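PDB 5HFT: gamma-glutamyltranspeptidase from Klebsiella pneumoniae subsp. pneumoniae, which catalyses the conversion of oxamate to oxalate in the uric acid degradation pathway, as a member of the gamma-glutamyltransferase family. Local coordinates for residues A37-A42 with V69-M74; E58-A63 with G81-V86; Y161-I166 with T214-A219. One frame throughout, in Å; residues are numbered along the deposited sequence.

Overall arrangement
Helix 56-70 ties the three contacts together. Its C-terminal end enters contact 1 and its N-terminal half enters contact 2, whose centres lie about 15 Å apart and which touch where Ala42 O packs on Ala63 CB at 3.8 Å. Contact 3 lies nearer the surface, its centre about 14 Å from that of contact 1, and reaches the same helix through Val69, whose CG1 meets Ile166 CG2 at 3.5 Å. Contacts 2 and 3 do not touch; their nearest atoms are about 8 Å apart. All three reach the partner chain, contact 3 through Thr214 alone, while strand 80-86 and Ala37 pair with its strands; in this family the catalytic threonine probably belongs to that smaller chain.

Contact 1: residues A37-A42 with V69-M74; sequences APHHLA and VVYPHM
His39 and Val70 make the nearest backbone approach, 7.8 Å from CA to CA, where the turn leading into helix 40-51 passes the end of helix 56-70. The His39 imidazole is the hub of a buried cluster. With CG anti to the backbone N (chi1 -169°), the ring is carried toward the helix end, and the Val70 CG1 methyl sits over the centre of one face, 3.5 Å from the ring centroid and 12° off the normal, a CH-pi contact. On Tyr71, the first residue past helix 56-70, the phenol ring receives the imidazole edge on its face in a T-shaped pair, centroids 5.6 Å apart and planes at 73°. Pro38 extends this apolar wall, its CB lying 3.8 Å from Tyr71 CE2. Ile67, one helical turn before Tyr71, and Ile166 of strand 166-167 add further packing around the same residues. Within its own segment His39 is the N-cap of helix 40-51: ND1 accepts from Leu41 N at 3.0 Å, the amide lying well out of the imidazole plane. One side chain thus caps one helix and packs on the terminus of another. Because ND1 serves as an acceptor, the ring is probably neutral with its proton on NE2, which would suit an imidazole packed in a buried, largely apolar site.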
ATOM      1  N   ALA A  37      -2.739   2.849  10.594  1.00 37.21           N
ATOM      2  CA  ALA A  37      -2.244   3.690   9.512  1.00 32.89           C
ATOM      3  C   ALA A  37      -0.865   4.208   9.881  1.00 35.38           C
ATOM      4  O   ALA A  37      -0.505   4.252  11.065  1.00 32.17           O
ATOM      5  CB  ALA A  37      -3.178   4.875   9.247  1.00 30.38           C
ATOM      6  N   PRO A  38      -0.065   4.610   8.891  1.00 34.56           N
ATOM      7  CA  PRO A  38       1.275   5.100   9.195  1.00 28.39           C
ATOM      8  C   PRO A  38       1.268   6.469   9.789  1.00 34.23           C
ATOM      9  O   PRO A  38       2.311   6.908  10.288  1.00 40.34           O
ATOM     10  CB  PRO A  38       1.962   5.104   7.828  1.00 35.33           C
ATOM     11  CG  PRO A  38       1.179   4.159   7.025  1.00 37.97           C
ATOM     12  CD  PRO A  38      -0.224   4.383   7.452  1.00 34.76           C
ATOM     13  N   HIS A  39       0.141   7.172   9.743  1.00 33.31           N
ATOM     14  CA  HIS A  39       0.064   8.485  10.360  1.00 37.32           C
ATOM     15  C   HIS A  39      -1.248   8.634  11.122  1.00 37.18           C
ATOM     16  O   HIS A  39      -2.318   8.307  10.594  1.00 36.11           O
ATOM     17  CB  HIS A  39       0.214   9.581   9.306  1.00 37.31           C
ATOM     18  CG  HIS A  39       0.399  10.941   9.900  1.00 38.01           C
ATOM     19  ND1 HIS A  39      -0.654  11.768  10.219  1.00 37.91           N
ATOM     20  CD2 HIS A  39       1.517  11.583  10.308  1.00 36.37           C
ATOM     21  CE1 HIS A  39      -0.188  12.881  10.757  1.00 39.60           C
ATOM     22  NE2 HIS A  39       1.128  12.793  10.823  1.00 39.22           N
ATOM     23  N   HIS A  40      -1.168   9.137  12.360  1.00 36.57           N
ATOM     24  CA  HIS A  40      -2.361   9.175  13.207  1.00 35.34           C
ATOM     25  C   HIS A  40      -3.491   9.974  12.564  1.00 33.59           C
ATOM     26  O   HIS A  40      -4.662   9.707  12.830  1.00 35.36           O
ATOM     27  CB  HIS A  40      -2.037   9.755  14.591  1.00 30.99           C
ATOM     28  CG  HIS A  40      -1.859  11.244  14.598  1.00 35.23           C
ATOM     29  ND1 HIS A  40      -2.910  12.122  14.756  1.00 33.67           N
ATOM     30  CD2 HIS A  40      -0.749  12.010  14.455  1.00 35.44           C
ATOM     31  CE1 HIS A  40      -2.456  13.362  14.703  1.00 31.90           C
ATOM     32  NE2 HIS A  40      -1.149  13.322  14.522  1.00 33.12           N
ATOM     33  N   LEU A  41      -3.186  10.936  11.700  1.00 34.15           N
ATOM     34  CA  LEU A  41      -4.288  11.673  11.087  1.00 36.03           C
ATOM     35  C   LEU A  41      -5.075  10.800  10.112  1.00 39.71           C
ATOM     36  O   LEU A  41      -6.284  11.000   9.941  1.00 39.24           O
ATOM     37  CB  LEU A  41      -3.762  12.914  10.372  1.00 36.40           C
ATOM     38  CG  LEU A  41      -3.995  14.322  10.904  1.00 33.23           C
ATOM     39  CD1 LEU A  41      -4.441  14.322  12.322  1.00 38.62           C
ATOM     40  CD2 LEU A  41      -2.708  15.120  10.764  1.00 39.07           C
ATOM     41  N   ALA A  42      -4.404   9.848   9.454  1.00 35.69           N
ATOM     42  CA  ALA A  42      -5.079   8.947   8.526  1.00 37.20           C
ATOM     43  C   ALA A  42      -5.936   7.922   9.269  1.00 38.18           C
ATOM     44  O   ALA A  42      -7.058   7.610   8.840  1.00 35.26           O
ATOM     45  CB  ALA A  42      -4.043   8.270   7.631  1.00 31.61           C
ATOM     46  N   VAL A  69      -2.532  13.368   1.335  1.00 39.18           N
ATOM     47  CA  VAL A  69      -2.149  14.729   1.667  1.00 34.19           C
ATOM     48  C   VAL A  69      -0.993  14.727   2.659  1.00 43.34           C
ATOM     49  O   VAL A  69      -0.035  15.490   2.501  1.00 51.21           O
ATOM     50  CB  VAL A  69      -3.367  15.481   2.229  1.00 35.89           C
ATOM     51  CG1 VAL A  69      -2.970  16.836   2.729  1.00 35.08           C
ATOM     52  CG2 VAL A  69      -4.477  15.582   1.185  1.00 34.29           C
ATOM     53  N   VAL A  70      -1.022  13.823   3.648  1.00 43.40           N
ATOM     54  CA  VAL A  70      -0.133  13.913   4.813  1.00 39.53           C
ATOM     55  C   VAL A  70       1.233  13.240   4.614  1.00 43.83           C
ATOM     56  O   VAL A  70       2.218  13.676   5.226  1.00 43.17           O
ATOM     57  CB  VAL A  70      -0.850  13.348   6.052  1.00 44.43           C
ATOM     58  CG1 VAL A  70      -0.019  13.573   7.303  1.00 45.90           C
ATOM     59  CG2 VAL A  70      -2.197  14.015   6.223  1.00 40.43           C
ATOM     60  N   TYR A  71       1.323  12.180   3.795  1.00 39.33           N
ATOM     61  CA  TYR A  71       2.603  11.577   3.404  1.00 36.80           C
ATOM     62  C   TYR A  71       2.844  11.661   1.893  1.00 43.26           C
ATOM     63  O   TYR A  71       3.078  10.629   1.245  1.00 40.19           O
ATOM     64  CB  TYR A  71       2.686  10.119   3.847  1.00 38.57           C
ATOM     65  CG  TYR A  71       3.225   9.889   5.244  1.00 41.28           C
ATOM     66  CD1 TYR A  71       3.869  10.905   5.951  1.00 44.06           C
ATOM     67  CD2 TYR A  71       3.099   8.655   5.853  1.00 40.93           C
ATOM     68  CE1 TYR A  71       4.359  10.701   7.236  1.00 42.21           C
ATOM     69  CE2 TYR A  71       3.583   8.435   7.152  1.00 49.35           C
ATOM     70  CZ  TYR A  71       4.217   9.459   7.839  1.00 49.46           C
ATOM     71  OH  TYR A  71       4.704   9.236   9.124  1.00 46.11           O
ATOM     72  N   PRO A  72       2.834  12.868   1.304  1.00 39.98           N
ATOM     73  CA  PRO A  72       2.870  12.970  -0.169  1.00 35.06           C
ATOM     74  C   PRO A  72       4.135  12.432  -0.823  1.00 39.85           C
ATOM     75  O   PRO A  72       4.119  12.162  -2.040  1.00 36.80           O
ATOM     76  CB  PRO A  72       2.724  14.480  -0.420  1.00 40.30           C
ATOM     77  CG  PRO A  72       3.207  15.127   0.825  1.00 42.46           C
ATOM     78  CD  PRO A  72       2.782  14.201   1.939  1.00 38.63           C
ATOM     79  N   HIS A  73       5.223  12.267  -0.072  1.00 36.71           N
ATOM     80  CA  HIS A  73       6.486  11.856  -0.673  1.00 37.07           C
ATOM     81  C   HIS A  73       6.569  10.362  -0.851  1.00 37.67           C
ATOM     82  O   HIS A  73       7.452   9.892  -1.575  1.00 42.93           O
ATOM     83  CB  HIS A  73       7.675  12.304   0.176  1.00 39.53           C
ATOM     84  CG  HIS A  73       7.656  11.772   1.574  1.00 34.29           C
ATOM     85  ND1 HIS A  73       6.671  12.098   2.480  1.00 29.83           N
ATOM     86  CD2 HIS A  73       8.514  10.958   2.229  1.00 33.07           C
ATOM     87  CE1 HIS A  73       6.919  11.503   3.631  1.00 32.69           C
ATOM     88  NE2 HIS A  73       8.029  10.802   3.503  1.00 37.80           N
ATOM     89  N   MET A  74       5.724   9.617  -0.133  1.00 38.66           N
ATOM     90  CA  MET A  74       5.716   8.162  -0.132  1.00 38.40           C
ATOM     91  C   MET A  74       4.531   7.553  -0.864  1.00 39.05           C
ATOM     92  O   MET A  74       4.535   6.338  -1.101  1.00 39.27           O
ATOM     93  CB  MET A  74       5.695   7.623   1.306  1.00 45.94           C
ATOM     94  CG  MET A  74       6.998   7.676   2.074  1.00 47.43           C
ATOM     95  SD  MET A  74       6.722   6.916   3.695  1.00 50.58           S
ATOM     96  CE  MET A  74       8.384   6.362   4.073  1.00 43.16           C
TER

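Contact 2: residues E58-A63 with G81-V86; sequences EAMVAA and GFWLIV
Met60 sends CG anti to its backbone N (chi1 180°) and then bends at chi2, while Trp83, with CG beside the backbone N (chi1 -57°), swings its indole from strand 80-86 toward helix 56-70. This is helix-on-sheet packing, consistent with the layered alpha-beta-beta-alpha Ntn-hydrolase fold of the family. The backbones stay well separated, 9.8 Å between Met60 CA and Trp83 CA, and the indole bridges the gap with the far end of its six-membered ring. Met60 and Trp83 lie alongside one another, running in opposite directions; Met60 CG rests 3.6 Å from Trp83 CZ3, and Met60 CB follows at 3.8 Å from the same atom. No hydrogen bond joins the segments, so the join is purely apolar. Trp134 and Ala137 of helix 130-144 pack on Val61 and Trp83 respectively, and an aromatic side chain of the partner chain meets the indole with planes at about 45°. Strand 80-86 pairs antiparallel with strand 93-97 and also with a strand of that other chain, so the helix is fastened to a sheet that crosses the interface. At the indole edge, near its plane, the Val61 CG2 methyl comes in from across, 3.7 Å from Trp83 CH2.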
ATOM      1  N   GLU A  58     -15.258   2.321   2.800  1.00 34.34           N
ATOM      2  CA  GLU A  58     -15.363   3.771   2.702  1.00 30.79           C
ATOM      3  C   GLU A  58     -14.428   4.436   3.709  1.00 37.82           C
ATOM      4  O   GLU A  58     -13.816   5.472   3.420  1.00 41.23           O
ATOM      5  CB  GLU A  58     -16.819   4.197   2.911  1.00 35.25           C
ATOM      6  CG  GLU A  58     -17.841   3.480   1.990  1.00 38.64           C
ATOM      7  CD  GLU A  58     -19.305   3.711   2.389  1.00 39.90           C
ATOM      8  OE1 GLU A  58     -19.694   3.328   3.521  1.00 40.56           O
ATOM      9  OE2 GLU A  58     -20.068   4.286   1.581  1.00 33.62           O
ATOM     10  N   ALA A  59     -14.286   3.841   4.894  1.00 38.59           N
ATOM     11  CA  ALA A  59     -13.318   4.356   5.854  1.00 37.02           C
ATOM     12  C   ALA A  59     -11.912   4.235   5.304  1.00 32.10           C
ATOM     13  O   ALA A  59     -11.074   5.112   5.540  1.00 34.82           O
ATOM     14  CB  ALA A  59     -13.442   3.623   7.195  1.00 36.55           C
ATOM     15  N   MET A  60     -11.627   3.150   4.572  1.00 34.06           N
ATOM     16  CA  MET A  60     -10.309   3.007   3.954  1.00 33.61           C
ATOM     17  C   MET A  60     -10.104   4.031   2.852  1.00 34.88           C
ATOM     18  O   MET A  60      -9.005   4.570   2.691  1.00 34.46           O
ATOM     19  CB  MET A  60     -10.119   1.616   3.364  1.00 30.64           C
ATOM     20  CG  MET A  60      -8.769   1.456   2.716  1.00 28.04           C
ATOM     21  SD  MET A  60      -7.506   1.483   3.992  1.00 40.01           S
ATOM     22  CE  MET A  60      -7.723  -0.146   4.712  1.00 34.54           C
ATOM     23  N   VAL A  61     -11.156   4.333   2.096  1.00 33.61           N
ATOM     24  CA  VAL A  61     -11.002   5.278   1.002  1.00 31.67           C
ATOM     25  C   VAL A  61     -10.706   6.668   1.551  1.00 37.83           C
ATOM     26  O   VAL A  61      -9.764   7.335   1.106  1.00 37.59           O
ATOM     27  CB  VAL A  61     -12.248   5.274   0.098  1.00 30.77           C
ATOM     28  CG1 VAL A  61     -12.292   6.544  -0.712  1.00 34.17           C
ATOM     29  CG2 VAL A  61     -12.208   4.093  -0.835  1.00 34.08           C
ATOM     30  N   ALA A  62     -11.476   7.110   2.553  1.00 34.12           N
ATOM     31  CA  ALA A  62     -11.182   8.384   3.195  1.00 30.95           C
ATOM     32  C   ALA A  62      -9.734   8.443   3.658  1.00 33.91           C
ATOM     33  O   ALA A  62      -9.060   9.473   3.508  1.00 34.24           O
ATOM     34  CB  ALA A  62     -12.128   8.611   4.371  1.00 29.45           C
ATOM     35  N   ALA A  63      -9.222   7.329   4.171  1.00 31.32           N
ATOM     36  CA  ALA A  63      -7.836   7.298   4.614  1.00 30.86           C
ATOM     37  C   ALA A  63      -6.874   7.401   3.437  1.00 34.54           C
ATOM     38  O   ALA A  63      -5.913   8.176   3.481  1.00 34.84           O
ATOM     39  CB  ALA A  63      -7.574   6.032   5.420  1.00 32.13           C
ATOM     40  N   GLY A  81      -2.494   1.343  -6.207  1.00 35.83           N
ATOM     41  CA  GLY A  81      -3.092   0.877  -4.974  1.00 30.70           C
ATOM     42  C   GLY A  81      -3.501  -0.578  -5.060  1.00 40.33           C
ATOM     43  O   GLY A  81      -3.749  -1.122  -6.140  1.00 44.77           O
ATOM     44  N   PHE A  82      -3.555  -1.213  -3.891  1.00 37.76           N
ATOM     45  CA  PHE A  82      -3.790  -2.647  -3.810  1.00 35.30           C
ATOM     46  C   PHE A  82      -4.675  -2.968  -2.620  1.00 33.50           C
ATOM     47  O   PHE A  82      -4.371  -2.577  -1.493  1.00 36.67           O
ATOM     48  CB  PHE A  82      -2.465  -3.412  -3.707  1.00 37.97           C
ATOM     49  CG  PHE A  82      -1.464  -3.071  -4.807  1.00 40.06           C
ATOM     50  CD1 PHE A  82      -0.647  -1.939  -4.716  1.00 38.55           C
ATOM     51  CD2 PHE A  82      -1.333  -3.889  -5.918  1.00 37.78           C
ATOM     52  CE1 PHE A  82       0.270  -1.639  -5.714  1.00 36.18           C
ATOM     53  CE2 PHE A  82      -0.409  -3.594  -6.925  1.00 38.16           C
ATOM     54  CZ  PHE A  82       0.390  -2.470  -6.823  1.00 35.43           C
ATOM     55  N   TRP A  83      -5.758  -3.685  -2.865  1.00 33.85           N
ATOM     56  CA  TRP A  83      -6.699  -4.061  -1.824  1.00 32.21           C
ATOM     57  C   TRP A  83      -6.754  -5.574  -1.689  1.00 30.42           C
ATOM     58  O   TRP A  83      -6.741  -6.297  -2.680  1.00 32.33           O
ATOM     59  CB  TRP A  83      -8.095  -3.580  -2.133  1.00 31.77           C
ATOM     60  CG  TRP A  83      -8.221  -2.139  -2.338  1.00 38.24           C
ATOM     61  CD1 TRP A  83      -7.659  -1.386  -3.339  1.00 32.58           C
ATOM     62  CD2 TRP A  83      -9.000  -1.242  -1.545  1.00 38.88           C
ATOM     63  NE1 TRP A  83      -8.038  -0.073  -3.200  1.00 32.93           N
ATOM     64  CE2 TRP A  83      -8.855   0.042  -2.103  1.00 32.05           C
ATOM     65  CE3 TRP A  83      -9.802  -1.404  -0.411  1.00 30.68           C
ATOM     66  CZ2 TRP A  83      -9.498   1.151  -1.578  1.00 31.60           C
ATOM     67  CZ3 TRP A  83     -10.426  -0.307   0.108  1.00 32.45           C
ATOM     68  CH2 TRP A  83     -10.275   0.960  -0.473  1.00 33.06           C
ATOM     69  N   LEU A  84      -6.823  -6.034  -0.452  1.00 34.69           N
ATOM     70  CA  LEU A  84      -7.313  -7.358  -0.108  1.00 34.98           C
ATOM     71  C   LEU A  84      -8.464  -7.114   0.852  1.00 33.50           C
ATOM     72  O   LEU A  84      -8.303  -6.390   1.840  1.00 33.98           O
ATOM     73  CB  LEU A  84      -6.221  -8.205   0.535  1.00 34.32           C
ATOM     74  CG  LEU A  84      -6.433  -9.705   0.584  1.00 36.20           C
ATOM     75  CD1 LEU A  84      -6.694 -10.196  -0.799  1.00 35.25           C
ATOM     76  CD2 LEU A  84      -5.183 -10.352   1.133  1.00 41.99           C
ATOM     77  N   ILE A  85      -9.639  -7.625   0.511  1.00 32.35           N
ATOM     78  CA  ILE A  85     -10.852  -7.399   1.284  1.00 31.62           C
ATOM     79  C   ILE A  85     -11.392  -8.743   1.744  1.00 32.83           C
ATOM     80  O   ILE A  85     -11.524  -9.668   0.935  1.00 32.28           O
ATOM     81  CB  ILE A  85     -11.906  -6.637   0.472  1.00 30.80           C
ATOM     82  CG1 ILE A  85     -11.347  -5.285   0.045  1.00 33.35           C
ATOM     83  CG2 ILE A  85     -13.186  -6.513   1.258  1.00 31.20           C
ATOM     84  CD1 ILE A  85     -12.287  -4.477  -0.814  1.00 33.60           C
ATOM     85  N   VAL A  86     -11.648  -8.864   3.043  1.00 31.87           N
ATOM     86  CA  VAL A  86     -12.209 -10.094   3.600  1.00 32.50           C
ATOM     87  C   VAL A  86     -13.619  -9.821   4.111  1.00 33.36           C
ATOM     88  O   VAL A  86     -13.783  -9.203   5.179  1.00 32.94           O
ATOM     89  CB  VAL A  86     -11.320 -10.644   4.717  1.00 32.25           C
ATOM     90  CG1 VAL A  86     -11.729 -12.052   5.045  1.00 39.42           C
ATOM     91  CG2 VAL A  86      -9.878 -10.596   4.280  1.00 33.71           C
TER

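Contact 3: residues Y161-I166 with T214-A219; sequences YAEDGI and TLRMLA
Glu163 and Arg216 form a salt bridge at the surface between helix 156-164 and helix 209-221. A single carboxylate oxygen does the work: Glu163 OE2 accepts from Arg216 NH1 at 2.7 Å and, weakly, from Arg216 NH2 at 2.6 Å. The oxygen lies close to the guanidinium plane, at its edge, yet the Arg216 NH1 donor approaches from 43° above the carboxylate plane, and the two flat groups are turned 67° apart. The bend at chi2 of Glu163 (-85°) and another at chi3 of Arg216 bring the side chains across each other at about a right angle. Apolar packing is slight and lies deeper: Ala162 CB faces Leu215 CD1 at 4.7 Å, and Leu215 also packs on Ala158, Ile159 and Val69. Asp164 O, near the end of helix 156-164, accepts from Arg205 NE of strand 205-206, a bond apart from the helix pair, and the chain then turns at Gly165 with positive phi. Both N-H groups converging on one oxygen, with bent bonds, make a forked bridge and not the coplanar side-on pairing that uses both carboxylate oxygens; near solvent, such a charge pair probably joins the two helices with modest strength.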
ATOM      1  N   TYR A 161      -7.265  19.256   4.842  1.00 34.56           N
ATOM      2  CA  TYR A 161      -5.857  19.205   5.219  1.00 35.95           C
ATOM      3  C   TYR A 161      -4.966  19.762   4.115  1.00 39.30           C
ATOM      4  O   TYR A 161      -3.822  20.137   4.391  1.00 37.83           O
ATOM      5  CB  TYR A 161      -5.423  17.769   5.546  1.00 36.21           C
ATOM      6  CG  TYR A 161      -5.948  17.217   6.855  1.00 36.59           C
ATOM      7  CD1 TYR A 161      -5.743  17.889   8.054  1.00 40.35           C
ATOM      8  CD2 TYR A 161      -6.646  16.019   6.887  1.00 36.25           C
ATOM      9  CE1 TYR A 161      -6.226  17.384   9.255  1.00 36.64           C
ATOM     10  CE2 TYR A 161      -7.124  15.496   8.061  1.00 37.40           C
ATOM     11  CZ  TYR A 161      -6.920  16.181   9.249  1.00 43.59           C
ATOM     12  OH  TYR A 161      -7.418  15.656  10.425  1.00 35.04           O
ATOM     13  N   ALA A 162      -5.462  19.793   2.872  1.00 37.74           N
ATOM     14  CA  ALA A 162      -4.721  20.368   1.754  1.00 37.47           C
ATOM     15  C   ALA A 162      -4.793  21.893   1.756  1.00 33.08           C
ATOM     16  O   ALA A 162      -3.758  22.560   1.646  1.00 26.37           O
ATOM     17  CB  ALA A 162      -5.242  19.789   0.431  1.00 32.01           C
ATOM     18  N   GLU A 163      -6.008  22.452   1.867  1.00 30.37           N
ATOM     19  CA  GLU A 163      -6.193  23.903   1.894  1.00 38.89           C
ATOM     20  C   GLU A 163      -5.620  24.523   3.160  1.00 39.37           C
ATOM     21  O   GLU A 163      -5.049  25.618   3.137  1.00 38.35           O
ATOM     22  CB  GLU A 163      -7.680  24.255   1.837  1.00 43.03           C
ATOM     23  CG  GLU A 163      -8.375  24.020   0.531  1.00 48.02           C
ATOM     24  CD  GLU A 163      -8.236  25.179  -0.443  1.00 51.75           C
ATOM     25  OE1 GLU A 163      -7.103  25.469  -0.905  1.00 55.78           O
ATOM     26  OE2 GLU A 163      -9.276  25.798  -0.757  1.00 54.26           O
ATOM     27  N   ASP A 164      -5.822  23.859   4.284  1.00 43.00           N
ATOM     28  CA  ASP A 164      -5.583  24.456   5.581  1.00 41.66           C
ATOM     29  C   ASP A 164      -4.296  23.973   6.210  1.00 39.11           C
ATOM     30  O   ASP A 164      -3.822  24.590   7.164  1.00 41.76           O
ATOM     31  CB  ASP A 164      -6.803  24.173   6.464  1.00 39.75           C
ATOM     32  CG  ASP A 164      -8.101  24.561   5.762  1.00 43.99           C
ATOM     33  OD1 ASP A 164      -8.296  25.772   5.552  1.00 57.73           O
ATOM     34  OD2 ASP A 164      -8.887  23.687   5.344  1.00 43.61           O
ATOM     35  N   GLY A 165      -3.768  22.858   5.738  1.00 33.79           N
ATOM     36  CA  GLY A 165      -2.400  22.479   5.988  1.00 37.57           C
ATOM     37  C   GLY A 165      -2.282  21.217   6.817  1.00 34.09           C
ATOM     38  O   GLY A 165      -3.214  20.807   7.511  1.00 37.83           O
ATOM     39  N   ILE A 166      -1.089  20.640   6.778  1.00 33.79           N
ATOM     40  CA  ILE A 166      -0.761  19.456   7.564  1.00 33.91           C
ATOM     41  C   ILE A 166       0.401  19.828   8.470  1.00 36.68           C
ATOM     42  O   ILE A 166       1.154  20.779   8.187  1.00 39.22           O
ATOM     43  CB  ILE A 166      -0.403  18.243   6.674  1.00 35.09           C
ATOM     44  CG1 ILE A 166       0.839  18.540   5.819  1.00 35.44           C
ATOM     45  CG2 ILE A 166      -1.585  17.852   5.818  1.00 33.86           C
ATOM     46  CD1 ILE A 166       1.602  17.323   5.349  1.00 31.64           C
ATOM     47  N   THR A 214      -7.846  19.687  -6.940  1.00 37.80           N
ATOM     48  CA  THR A 214      -7.993  18.347  -7.493  1.00 41.09           C
ATOM     49  C   THR A 214      -8.984  17.524  -6.675  1.00 44.26           C
ATOM     50  O   THR A 214      -9.933  16.948  -7.222  1.00 46.78           O
ATOM     51  CB  THR A 214      -6.634  17.658  -7.542  1.00 38.31           C
ATOM     52  OG1 THR A 214      -5.740  18.436  -8.352  1.00 38.46           O
ATOM     53  CG2 THR A 214      -6.775  16.257  -8.117  1.00 35.30           C
ATOM     54  N   LEU A 215      -8.782  17.463  -5.355  1.00 40.87           N
ATOM     55  CA  LEU A 215      -9.686  16.693  -4.511  1.00 36.30           C
ATOM     56  C   LEU A 215     -11.096  17.270  -4.539  1.00 39.94           C
ATOM     57  O   LEU A 215     -12.074  16.522  -4.461  1.00 42.47           O
ATOM     58  CB  LEU A 215      -9.141  16.630  -3.085  1.00 31.75           C
ATOM     59  CG  LEU A 215      -7.913  15.742  -2.864  1.00 31.48           C
ATOM     60  CD1 LEU A 215      -7.263  16.010  -1.512  1.00 31.90           C
ATOM     61  CD2 LEU A 215      -8.273  14.275  -2.973  1.00 30.68           C
ATOM     62  N   ARG A 216     -11.229  18.590  -4.642  1.00 42.62           N
ATOM     63  CA  ARG A 216     -12.564  19.171  -4.768  1.00 41.60           C
ATOM     64  C   ARG A 216     -13.221  18.801  -6.091  1.00 46.78           C
ATOM     65  O   ARG A 216     -14.449  18.659  -6.142  1.00 48.47           O
ATOM     66  CB  ARG A 216     -12.516  20.685  -4.598  1.00 41.69           C
ATOM     67  CG  ARG A 216     -12.496  21.109  -3.154  1.00 44.21           C
ATOM     68  CD  ARG A 216     -12.846  22.561  -3.024  1.00 43.97           C
ATOM     69  NE  ARG A 216     -11.695  23.351  -3.409  1.00 58.59           N
ATOM     70  CZ  ARG A 216     -10.898  23.962  -2.543  1.00 54.95           C
ATOM     71  NH1 ARG A 216     -11.159  23.872  -1.239  1.00 46.66           N
ATOM     72  NH2 ARG A 216      -9.851  24.653  -2.992  1.00 50.75           N
ATOM     73  N   MET A 217     -12.432  18.669  -7.170  1.00 45.30           N
ATOM     74  CA  MET A 217     -12.976  18.170  -8.433  1.00 44.56           C
ATOM     75  C   MET A 217     -13.474  16.735  -8.292  1.00 45.20           C
ATOM     76  O   MET A 217     -14.572  16.406  -8.761  1.00 44.94           O
ATOM     77  CB  MET A 217     -11.930  18.259  -9.543  1.00 44.90           C
ATOM     78  CG  MET A 217     -11.758  19.648 -10.136  1.00 43.04           C
ATOM     79  SD  MET A 217     -10.626  19.674 -11.552  1.00 49.36           S
ATOM     80  CE  MET A 217     -11.705  19.145 -12.885  1.00 44.50           C
ATOM     81  N   LEU A 218     -12.691  15.870  -7.635  1.00 45.73           N
ATOM     82  CA  LEU A 218     -13.126  14.489  -7.428  1.00 41.30           C
ATOM     83  C   LEU A 218     -14.451  14.430  -6.684  1.00 42.20           C
ATOM     84  O   LEU A 218     -15.283  13.560  -6.963  1.00 41.52           O
ATOM     85  CB  LEU A 218     -12.059  13.696  -6.679  1.00 33.69           C
ATOM     86  CG  LEU A 218     -10.786  13.408  -7.479  1.00 39.17           C
ATOM     87  CD1 LEU A 218      -9.791  12.573  -6.686  1.00 28.65           C
ATOM     88  CD2 LEU A 218     -11.134  12.736  -8.808  1.00 36.10           C
ATOM     89  N   ALA A 219     -14.669  15.357  -5.740  1.00 44.23           N
ATOM     90  CA  ALA A 219     -15.885  15.337  -4.929  1.00 42.37           C
ATOM     91  C   ALA A 219     -17.098  15.827  -5.714  1.00 43.64           C
ATOM     92  O   ALA A 219     -18.216  15.350  -5.489  1.00 46.10           O
ATOM     93  CB  ALA A 219     -15.696  16.172  -3.662  1.00 40.06           C
TER